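ABC transporter, substrate binding protein (Mannopine) (Agrobacterium fabrum, PDB 5L9S) probably serves as the periplasmic solute-binding component of an ABC transporter, capturing the opine mannopine for import. Local coordinates at residues D93-Q107 with L271-Q283. Numbering follows the deposited sequence.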
# COMPACT_ATOMS: atom_id res chain seq x y z
N ASP A 93 -5.99 16.68 -9.41
CA ASP A 93 -5.39 15.54 -10.13
C ASP A 93 -4.98 14.51 -9.11
O ASP A 93 -5.21 13.32 -9.31
CB ASP A 93 -4.15 15.98 -10.94
CG ASP A 93 -3.26 14.86 -11.50
OD1 ASP A 93 -3.77 14.05 -12.31
OD2 ASP A 93 -2.04 14.86 -11.18
N LEU A 94 -4.28 14.93 -8.07
CA LEU A 94 -3.82 14.01 -7.05
C LEU A 94 -4.99 13.52 -6.20
O LEU A 94 -5.86 14.31 -5.83
CB LEU A 94 -2.68 14.62 -6.18
CG LEU A 94 -1.34 14.92 -6.91
CD1 LEU A 94 -0.44 15.81 -6.08
CD2 LEU A 94 -0.61 13.64 -7.32
N LEU A 95 -5.02 12.21 -5.97
CA LEU A 95 -5.98 11.48 -5.16
C LEU A 95 -5.83 11.95 -3.71
O LEU A 95 -4.79 12.51 -3.36
CB LEU A 95 -5.71 9.96 -5.27
CG LEU A 95 -6.19 9.25 -6.57
CD1 LEU A 95 -5.69 7.81 -6.62
CD2 LEU A 95 -7.74 9.23 -6.68
N ALA A 96 -6.87 11.76 -2.88
CA ALA A 96 -6.86 12.22 -1.48
C ALA A 96 -5.67 11.73 -0.64
O ALA A 96 -5.18 10.60 -0.83
CB ALA A 96 -8.17 11.86 -0.80
N ASP A 97 -5.17 12.61 0.25
CA ASP A 97 -4.07 12.36 1.19
C ASP A 97 -2.73 12.06 0.50
O ASP A 97 -1.88 11.39 1.07
CB ASP A 97 -4.45 11.25 2.21
CG ASP A 97 -5.73 11.52 2.99
OD1 ASP A 97 -5.87 12.65 3.53
OD2 ASP A 97 -6.59 10.59 3.07
N SER A 98 -2.55 12.57 -0.73
CA SER A 98 -1.31 12.43 -1.49
C SER A 98 -0.13 13.19 -0.88
O SER A 98 1.01 12.91 -1.23
CB SER A 98 -1.51 12.84 -2.94
OG SER A 98 -2.17 11.76 -3.55
N CYS A 99 -0.40 14.13 0.03
CA CYS A 99 0.65 14.93 0.67
C CYS A 99 0.21 15.24 2.11
O CYS A 99 -0.67 16.08 2.33
CB CYS A 99 0.95 16.20 -0.13
SG CYS A 99 2.69 16.72 -0.09
N THR A 100 0.81 14.52 3.07
CA THR A 100 0.50 14.69 4.49
C THR A 100 1.73 15.13 5.29
O THR A 100 2.80 15.36 4.73
CB THR A 100 -0.08 13.41 5.04
OG1 THR A 100 0.94 12.41 5.08
CG2 THR A 100 -1.31 12.93 4.27
N ARG A 101 1.56 15.23 6.62
CA ARG A 101 2.60 15.60 7.57
C ARG A 101 3.85 14.71 7.43
O ARG A 101 4.97 15.22 7.40
CB ARG A 101 2.02 15.48 8.99
CG ARG A 101 3.04 15.64 10.14
CD ARG A 101 2.36 15.51 11.48
NE ARG A 101 3.24 15.81 12.60
CZ ARG A 101 2.86 15.69 13.88
NH1 ARG A 101 1.65 15.24 14.18
NH2 ARG A 101 3.71 15.98 14.86
N GLY A 102 3.63 13.41 7.34
CA GLY A 102 4.69 12.41 7.26
C GLY A 102 5.34 12.19 5.92
O GLY A 102 6.38 11.54 5.85
N GLY A 103 4.72 12.71 4.85
CA GLY A 103 5.29 12.56 3.52
C GLY A 103 4.32 12.56 2.36
O GLY A 103 3.10 12.64 2.56
N ALA A 104 4.88 12.49 1.13
CA ALA A 104 4.13 12.50 -0.12
C ALA A 104 3.87 11.08 -0.55
O ALA A 104 4.74 10.24 -0.37
CB ALA A 104 4.91 13.23 -1.19
N LYS A 105 2.69 10.78 -1.14
CA LYS A 105 2.39 9.44 -1.62
C LYS A 105 3.24 9.15 -2.86
O LYS A 105 3.29 9.95 -3.80
CB LYS A 105 0.90 9.26 -1.94
CG LYS A 105 0.43 7.80 -1.86
CD LYS A 105 -0.28 7.45 -0.51
CE LYS A 105 -1.77 7.70 -0.53
NZ LYS A 105 -2.37 7.77 0.84
N LEU A 106 3.90 7.99 -2.87
CA LEU A 106 4.67 7.58 -4.02
C LEU A 106 3.75 6.71 -4.86
O LEU A 106 3.44 7.07 -6.00
CB LEU A 106 5.92 6.80 -3.59
CG LEU A 106 6.82 6.39 -4.72
CD1 LEU A 106 7.66 7.55 -5.22
CD2 LEU A 106 7.72 5.27 -4.29
N GLN A 107 3.29 5.59 -4.30
CA GLN A 107 2.42 4.64 -5.00
C GLN A 107 1.66 3.81 -3.97
O GLN A 107 2.12 3.69 -2.84
CB GLN A 107 3.24 3.73 -5.94
CG GLN A 107 4.48 3.08 -5.32
CD GLN A 107 4.28 1.88 -4.42
OE1 GLN A 107 5.23 1.46 -3.76
NE2 GLN A 107 3.08 1.30 -4.35
N LEU A 271 5.91 -1.58 -11.74
CA LEU A 271 5.64 -2.13 -10.42
C LEU A 271 4.21 -2.62 -10.15
O LEU A 271 4.00 -3.26 -9.11
CB LEU A 271 6.05 -1.10 -9.35
CG LEU A 271 7.53 -0.65 -9.31
CD1 LEU A 271 7.67 0.64 -8.56
CD2 LEU A 271 8.45 -1.73 -8.77
N SER A 272 3.23 -2.35 -11.06
CA SER A 272 1.82 -2.78 -10.90
C SER A 272 1.15 -2.18 -9.65
O SER A 272 0.54 -2.88 -8.83
CB SER A 272 1.69 -4.31 -10.94
OG SER A 272 2.07 -4.85 -12.20
N CYS A 273 1.26 -0.87 -9.52
CA CYS A 273 0.70 -0.13 -8.39
C CYS A 273 -0.15 1.00 -8.89
O CYS A 273 -0.16 1.29 -10.09
CB CYS A 273 1.81 0.36 -7.47
SG CYS A 273 3.25 1.05 -8.32
N THR A 274 -0.91 1.62 -7.96
CA THR A 274 -1.78 2.75 -8.21
C THR A 274 -1.02 4.04 -7.90
O THR A 274 -0.71 4.28 -6.73
CB THR A 274 -3.08 2.57 -7.41
OG1 THR A 274 -3.75 1.42 -7.94
CG2 THR A 274 -4.02 3.78 -7.46
N PRO A 275 -0.71 4.89 -8.91
CA PRO A 275 -0.03 6.17 -8.62
C PRO A 275 -0.99 7.19 -7.99
O PRO A 275 -2.21 7.04 -8.21
CB PRO A 275 0.48 6.63 -10.00
CG PRO A 275 -0.45 6.02 -10.96
CD PRO A 275 -1.01 4.75 -10.35
N PRO A 276 -0.50 8.24 -7.25
CA PRO A 276 -1.43 9.21 -6.64
C PRO A 276 -2.17 10.13 -7.62
O PRO A 276 -3.15 10.73 -7.23
CB PRO A 276 -0.52 10.00 -5.69
CG PRO A 276 0.81 9.96 -6.33
CD PRO A 276 0.89 8.56 -6.87
N SER A 277 -1.68 10.26 -8.86
CA SER A 277 -2.26 11.10 -9.90
C SER A 277 -3.36 10.36 -10.65
O SER A 277 -3.18 9.21 -11.04
CB SER A 277 -1.17 11.59 -10.85
OG SER A 277 -1.65 12.28 -11.99
N GLN A 278 -4.50 11.01 -10.85
CA GLN A 278 -5.62 10.45 -11.61
C GLN A 278 -5.29 10.39 -13.12
O GLN A 278 -5.71 9.44 -13.80
CB GLN A 278 -6.88 11.26 -11.35
CG GLN A 278 -7.34 11.08 -9.90
CD GLN A 278 -8.65 11.73 -9.65
OE1 GLN A 278 -9.70 11.28 -10.14
NE2 GLN A 278 -8.62 12.82 -8.89
N LYS A 279 -4.48 11.35 -13.60
CA LYS A 279 -4.00 11.41 -14.97
C LYS A 279 -3.07 10.26 -15.23
O LYS A 279 -3.18 9.65 -16.29
CB LYS A 279 -3.30 12.76 -15.28
CG LYS A 279 -3.06 13.04 -16.76
CD LYS A 279 -3.34 14.50 -17.11
CE LYS A 279 -3.93 14.65 -18.49
NZ LYS A 279 -2.90 14.70 -19.56
N ALA A 280 -2.15 9.94 -14.28
CA ALA A 280 -1.19 8.84 -14.38
C ALA A 280 -1.91 7.50 -14.47
O ALA A 280 -1.51 6.69 -15.30
CB ALA A 280 -0.22 8.86 -13.20
N ILE A 281 -2.99 7.28 -13.66
CA ILE A 281 -3.81 6.06 -13.68
C ILE A 281 -4.35 5.81 -15.10
O ILE A 281 -4.22 4.71 -15.63
CB ILE A 281 -4.97 6.05 -12.61
CG1 ILE A 281 -4.44 5.90 -11.18
CG2 ILE A 281 -6.00 4.95 -12.90
CD1 ILE A 281 -5.35 6.50 -10.10
N SER A 282 -4.96 6.84 -15.71
CA SER A 282 -5.55 6.74 -17.04
C SER A 282 -4.52 6.69 -18.18
O SER A 282 -4.81 6.14 -19.24
CB SER A 282 -6.51 7.90 -17.25
OG SER A 282 -5.80 9.13 -17.22
N GLN A 283 -3.33 7.26 -17.95
CA GLN A 283 -2.21 7.35 -18.89
C GLN A 283 -1.44 6.04 -19.04
O GLN A 283 -0.59 5.94 -19.94
CB GLN A 283 -1.22 8.40 -18.37
CG GLN A 283 -0.81 9.43 -19.37
CD GLN A 283 0.08 10.44 -18.69
OE1 GLN A 283 -0.28 11.60 -18.51
NE2 GLN A 283 1.26 10.00 -18.29
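Asp93 and Ser277 reach each other because both side chains swing away from their own backbone N: CG of Asp93 sits anti to it (chi1 168°), and so does OG of Ser277 (chi1 172°). Ser277 is the N-cap of helix 278-283 in this periplasmic binding protein, whose family assignment points to the type II fold. Ser277 OG lies 2.7 Å from Asp93 OD2 and at nearly the same distance from OD1, in the fork of the carboxylate, while the same OG accepts a weak capping bond from Ala280 N. Asp93 OD1 also takes Lys279 N at 3.1 Å, nearly along its C-O axis. An acid far away in sequence thus accepts from the first turn of the helix, where its negative charge would suit the helix dipole.

Through its carbonyl, Asp93 serves a single antiparallel bridge. Two bonds flank the non-hydrogen-bonded pair Leu94-Ser277: Gln278 N to Asp93 O at 2.9 Å, and Leu95 N, which hydrogen-bonds to Pro276 O at 2.7 Å, almost straight. Leu95 then splits its branches, CD2 against Gln278 CG and CD1 against Ile281 CD1 at 3.7 Å. Pro276 wedges between the loop and strand 103-116, Pro276 CD 3.1 Å from Leu106 O and Pro276 CB 3.2 Å from Ser98 OG. Farther along that strand, Gln107 lies against the disulfide that joins Cys273 to Cys268 of helix 261-271, with Gln107 CB 3.6 Å from Cys273 SG.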